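Local coordinates for MHC class I protein (Ginglymostoma cirratum, PDB 6LUP) that probably presents bound peptides to T cells as an MHC class I molecule, holding them in a groove between two helices above a beta sheet, at residues 77-82 and 90-95; 168-171 and 176-179. All coordinates share one frame; numbering follows the deposited sequence.

Interaction 1 (77-82 and 90-95); sequences DILSKR and HTYQLM
Leu79 turns its CG opposite its own carbonyl carbon (chi1 -69°), while Tyr92 swings its ring opposite its backbone N (chi1 -161°), and the two side chains meet nearly at right angles. One methyl does the touching: CD1 of Leu79 sits 3.7 Å from CE1 of Tyr92 and 3.9 Å from CD1 of the same ring. It lies in the ring plane, so the leucine meets the edge of the tyrosine and not its face. At the next residue, OG of Ser80 lies 4.2 Å from CD2 of His90, obliquely to the imidazole. That is a loose approach without a hydrogen bond; the hydroxyl is bonded to the backbone O of Ile76, inside its own helix. His90 is held through both nitrogens, ND1 by Asp116 and NE2 by the backbone O of Gly87, and Tyr92 spends its hydroxyl on ND1 of His113. In MHC class I terms, this is the end of the alpha 1 helix resting on the first strand of the alpha 2 half of the groove floor. Both Leu79 and Tyr92 also pack on apolar side chains of the bound peptide. With no hydrogen bond across it, the contact rests on van der Waals packing, chiefly a methyl at a ring edge, and the tyrosine hydroxyl and both imidazole nitrogens find their polar partners outside the two segments.

Interaction 2 (168-171 and 176-179); sequences KYLK and ELRP
Where the long alpha 2 helix of the MHC class I groove runs out and the chain turns down toward the immunoglobulin domain, Leu177 folds back against the last turn of helix 148-172. Its CD1 methyl makes the closest approach, 3.7 Å from the backbone O of Tyr169 and 4.2 Å from CA of Leu170. The leucine therefore packs mainly on the helix backbone. With CG anti to the carbonyl carbon and beside the backbone N (chi1 -71°), the CD1 branch is the one that meets the helix. Side chain to side chain the fit is looser, with CD2 of Leu170 lying 4.4 Å from CD1 of Leu177. The two CA atoms of these leucines are 7.2 Å apart, and no hydrogen bond joins the segments. Leu177 is the buried member of the pair, Leu170 partly exposed. This is the junction between the peptide-binding platform and the C1-set domain: Leu177 also touches Val27 of floor strand 21-27 and Tyr203 of the immunoglobulin domain, while Leu170 leans on His3 of strand 3-12. Tyr169 contributes its carbonyl here but sends its ring the other way, into the groove. There its OH bonds to the hydroxyl of Tyr57 and to the peptide backbone, and the ring meets Phe32 with the planes inclined at about 55°.

Overall arrangement
Both interactions belong to the peptide-binding platform, but they sit on opposite sides of the chain's centre, with their own centres 35 Å apart and nearest atoms about 15 Å apart. Interaction 1 closes before interaction 2 opens. The first joins the end of helix 55-82 to strand 91-100 of the eight-stranded sheet; the second joins the end of helix 148-172 to the connection leading to strand 183-189. Each groove helix is thus met by the chain that follows it, once on the way back into the floor and once on the way out to the immunoglobulin domain. Residues of both contacts reach the bound peptide, at well-separated parts of the groove.

Interaction 1 (77-82 and 90-95)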
loop_
_atom_site.group_PDB
_atom_site.type_symbol
_atom_site.label_atom_id
_atom_site.label_comp_id
_atom_site.label_asym_id
_atom_site.label_seq_id
_atom_site.Cartn_x
_atom_site.Cartn_y
_atom_site.Cartn_z
ATOM N N ASP A 77 14.890 9.041 -18.790
ATOM C CA ASP A 77 15.424 9.607 -20.029
ATOM C C ASP A 77 15.904 8.523 -20.983
ATOM O O ASP A 77 15.689 8.620 -22.188
ATOM C CB ASP A 77 16.556 10.600 -19.750
ATOM C CG ASP A 77 16.057 11.901 -19.144
ATOM O OD1 ASP A 77 15.917 11.965 -17.901
ATOM O OD2 ASP A 77 15.814 12.862 -19.909
ATOM N N ILE A 78 16.549 7.493 -20.440
ATOM C CA ILE A 78 17.043 6.375 -21.247
ATOM C C ILE A 78 15.897 5.651 -21.957
ATOM O O ILE A 78 15.968 5.392 -23.161
ATOM C CB ILE A 78 17.888 5.382 -20.410
ATOM C CG1 ILE A 78 19.192 6.044 -19.951
ATOM C CG2 ILE A 78 18.202 4.122 -21.209
ATOM C CD1 ILE A 78 19.916 5.302 -18.847
ATOM N N LEU A 79 14.838 5.348 -21.210
ATOM C CA LEU A 79 13.715 4.582 -21.744
ATOM C C LEU A 79 12.807 5.390 -22.671
ATOM O O LEU A 79 12.167 4.826 -23.557
ATOM C CB LEU A 79 12.912 3.929 -20.616
ATOM C CG LEU A 79 13.620 2.801 -19.855
ATOM C CD1 LEU A 79 12.731 2.273 -18.742
ATOM C CD2 LEU A 79 14.048 1.666 -20.774
ATOM N N SER A 80 12.760 6.705 -22.465
ATOM C CA SER A 80 12.041 7.602 -23.370
ATOM C C SER A 80 12.674 7.565 -24.757
ATOM O O SER A 80 11.970 7.499 -25.765
ATOM C CB SER A 80 12.036 9.033 -22.832
ATOM O OG SER A 80 11.252 9.130 -21.658
ATOM N N LYS A 81 14.005 7.594 -24.788
ATOM C CA LYS A 81 14.764 7.498 -26.028
ATOM C C LYS A 81 14.538 6.148 -26.707
ATOM O O LYS A 81 14.393 6.080 -27.929
ATOM C CB LYS A 81 16.257 7.723 -25.757
ATOM C CG LYS A 81 17.096 7.910 -27.012
ATOM C CD LYS A 81 18.541 8.252 -26.683
ATOM C CE LYS A 81 19.374 8.387 -27.950
ATOM N NZ LYS A 81 20.816 8.590 -27.643
ATOM N N ARG A 82 14.497 5.085 -25.906
ATOM C CA ARG A 82 14.311 3.727 -26.413
ATOM C C ARG A 82 12.922 3.496 -27.003
ATOM O O ARG A 82 12.766 2.729 -27.955
ATOM C CB ARG A 82 14.570 2.702 -25.311
ATOM C CG ARG A 82 16.032 2.516 -24.951
ATOM C CD ARG A 82 16.204 1.266 -24.111
ATOM N NE ARG A 82 17.520 1.200 -23.487
ATOM C CZ ARG A 82 17.840 0.367 -22.499
ATOM N NH1 ARG A 82 16.941 -0.486 -22.019
ATOM N NH2 ARG A 82 19.068 0.383 -21.994
ATOM N N HIS A 90 6.127 10.637 -16.939
ATOM C CA HIS A 90 6.656 9.270 -16.937
ATOM C C HIS A 90 7.131 8.766 -15.572
ATOM O O HIS A 90 7.431 9.553 -14.675
ATOM C CB HIS A 90 7.758 9.127 -17.988
ATOM C CG HIS A 90 7.284 9.389 -19.382
ATOM N ND1 HIS A 90 6.437 8.532 -20.052
ATOM C CD2 HIS A 90 7.518 10.423 -20.224
ATOM C CE1 HIS A 90 6.178 9.022 -21.252
ATOM N NE2 HIS A 90 6.822 10.168 -21.382
ATOM N N THR A 91 7.198 7.444 -15.442
ATOM C CA THR A 91 7.450 6.781 -14.167
ATOM C C THR A 91 8.419 5.611 -14.313
ATOM O O THR A 91 8.398 4.889 -15.314
ATOM C CB THR A 91 6.126 6.260 -13.563
ATOM O OG1 THR A 91 5.248 7.363 -13.323
ATOM C CG2 THR A 91 6.353 5.541 -12.249
ATOM N N TYR A 92 9.274 5.441 -13.311
ATOM C CA TYR A 92 9.999 4.194 -13.132
ATOM C C TYR A 92 9.664 3.608 -11.763
ATOM O O TYR A 92 9.477 4.346 -10.792
ATOM C CB TYR A 92 11.507 4.401 -13.274
ATOM C CG TYR A 92 12.272 3.120 -13.545
ATOM C CD1 TYR A 92 12.487 2.673 -14.849
ATOM C CD2 TYR A 92 12.773 2.349 -12.500
ATOM C CE1 TYR A 92 13.182 1.502 -15.103
ATOM C CE2 TYR A 92 13.468 1.176 -12.742
ATOM C CZ TYR A 92 13.674 0.757 -14.045
ATOM O OH TYR A 92 14.369 -0.409 -14.287
ATOM N N GLN A 93 9.575 2.284 -11.691
ATOM C CA GLN A 93 9.258 1.606 -10.440
ATOM C C GLN A 93 10.151 0.400 -10.203
ATOM O O GLN A 93 10.515 -0.305 -11.146
ATOM C CB GLN A 93 7.792 1.183 -10.415
ATOM C CG GLN A 93 6.820 2.337 -10.259
ATOM C CD GLN A 93 5.403 1.947 -10.608
ATOM O OE1 GLN A 93 5.047 1.823 -11.780
ATOM N NE2 GLN A 93 4.580 1.753 -9.588
ATOM N N LEU A 94 10.498 0.176 -8.939
ATOM C CA LEU A 94 11.267 -0.993 -8.539
ATOM C C LEU A 94 10.625 -1.633 -7.320
ATOM O O LEU A 94 10.304 -0.951 -6.353
ATOM C CB LEU A 94 12.711 -0.611 -8.217
ATOM C CG LEU A 94 13.813 -1.675 -8.223
ATOM C CD1 LEU A 94 15.096 -1.069 -7.683
ATOM C CD2 LEU A 94 13.472 -2.914 -7.420
ATOM N N MET A 95 10.445 -2.946 -7.381
ATOM C CA MET A 95 9.980 -3.738 -6.256
ATOM C C MET A 95 11.018 -4.793 -5.962
ATOM O O MET A 95 11.356 -5.583 -6.845
ATOM C CB MET A 95 8.716 -4.492 -6.640
ATOM C CG MET A 95 7.416 -3.847 -6.239
ATOM S SD MET A 95 6.032 -4.761 -6.959
ATOM C CE MET A 95 6.024 -6.237 -5.936
#

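Interaction 2 (168-171 and 176-179)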
loop_
_atom_site.group_PDB
_atom_site.type_symbol
_atom_site.label_atom_id
_atom_site.label_comp_id
_atom_site.label_asym_id
_atom_site.label_seq_id
_atom_site.Cartn_x
_atom_site.Cartn_y
_atom_site.Cartn_z
ATOM N N LYS A 168 16.002 -9.761 12.241
ATOM C CA LYS A 168 16.347 -8.780 13.256
ATOM C C LYS A 168 15.155 -7.870 13.517
ATOM O O LYS A 168 14.816 -7.595 14.666
ATOM C CB LYS A 168 17.561 -7.959 12.818
ATOM C CG LYS A 168 18.072 -6.998 13.879
ATOM C CD LYS A 168 18.988 -5.946 13.282
ATOM C CE LYS A 168 19.619 -5.105 14.375
ATOM N NZ LYS A 168 20.458 -4.023 13.803
ATOM N N TYR A 169 14.519 -7.417 12.439
ATOM C CA TYR A 169 13.335 -6.568 12.534
ATOM C C TYR A 169 12.206 -7.245 13.304
ATOM O O TYR A 169 11.568 -6.620 14.148
ATOM C CB TYR A 169 12.845 -6.152 11.144
ATOM C CG TYR A 169 13.804 -5.275 10.362
ATOM C CD1 TYR A 169 14.661 -4.382 11.007
ATOM C CD2 TYR A 169 13.824 -5.316 8.969
ATOM C CE1 TYR A 169 15.528 -3.576 10.288
ATOM C CE2 TYR A 169 14.684 -4.510 8.239
ATOM C CZ TYR A 169 15.532 -3.644 8.899
ATOM O OH TYR A 169 16.384 -2.845 8.172
ATOM N N LEU A 170 11.976 -8.523 13.015
ATOM C CA LEU A 170 10.947 -9.303 13.708
ATOM C C LEU A 170 11.196 -9.422 15.212
ATOM O O LEU A 170 10.252 -9.445 15.996
ATOM C CB LEU A 170 10.792 -10.690 13.078
ATOM C CG LEU A 170 10.152 -10.733 11.685
ATOM C CD1 LEU A 170 10.402 -12.077 11.024
ATOM C CD2 LEU A 170 8.662 -10.431 11.728
ATOM N N LYS A 171 12.462 -9.489 15.613
ATOM C CA LYS A 171 12.808 -9.463 17.029
ATOM C C LYS A 171 12.599 -8.065 17.621
ATOM O O LYS A 171 11.897 -7.912 18.619
ATOM C CB LYS A 171 14.244 -9.953 17.243
ATOM C CG LYS A 171 14.799 -9.726 18.643
ATOM C CD LYS A 171 16.322 -9.640 18.608
ATOM C CE LYS A 171 16.876 -8.851 19.789
ATOM N NZ LYS A 171 18.287 -8.423 19.551
ATOM N N GLU A 176 5.133 -4.733 18.188
ATOM C CA GLU A 176 4.593 -3.790 17.220
ATOM C C GLU A 176 4.149 -4.489 15.936
ATOM O O GLU A 176 3.290 -3.983 15.220
ATOM C CB GLU A 176 5.621 -2.704 16.897
ATOM C CG GLU A 176 5.985 -1.793 18.065
ATOM C CD GLU A 176 7.006 -2.399 19.027
ATOM O OE1 GLU A 176 7.222 -1.806 20.105
ATOM O OE2 GLU A 176 7.588 -3.466 18.720
ATOM N N LEU A 177 4.730 -5.653 15.658
ATOM C CA LEU A 177 4.424 -6.393 14.435
ATOM C C LEU A 177 3.401 -7.517 14.613
ATOM O O LEU A 177 3.109 -8.251 13.671
ATOM C CB LEU A 177 5.710 -6.928 13.803
ATOM C CG LEU A 177 6.607 -5.854 13.178
ATOM C CD1 LEU A 177 8.044 -6.343 13.091
ATOM C CD2 LEU A 177 6.075 -5.415 11.818
ATOM N N ARG A 178 2.853 -7.639 15.818
ATOM C CA ARG A 178 1.842 -8.653 16.098
ATOM C C ARG A 178 0.533 -8.332 15.376
ATOM O O ARG A 178 0.197 -7.158 15.187
ATOM C CB ARG A 178 1.602 -8.788 17.605
ATOM C CG ARG A 178 2.757 -9.433 18.349
ATOM C CD ARG A 178 2.273 -10.207 19.562
ATOM N NE ARG A 178 2.385 -9.460 20.814
ATOM C CZ ARG A 178 3.298 -9.693 21.755
ATOM N NH1 ARG A 178 4.203 -10.653 21.598
ATOM N NH2 ARG A 178 3.303 -8.965 22.863
ATOM N N PRO A 179 -0.206 -9.371 14.949
ATOM C CA PRO A 179 -1.535 -9.091 14.418
ATOM C C PRO A 179 -2.439 -8.494 15.495
ATOM O O PRO A 179 -2.336 -8.871 16.667
ATOM C CB PRO A 179 -2.046 -10.472 13.985
ATOM C CG PRO A 179 -1.237 -11.446 14.773
ATOM C CD PRO A 179 0.112 -10.810 14.915
#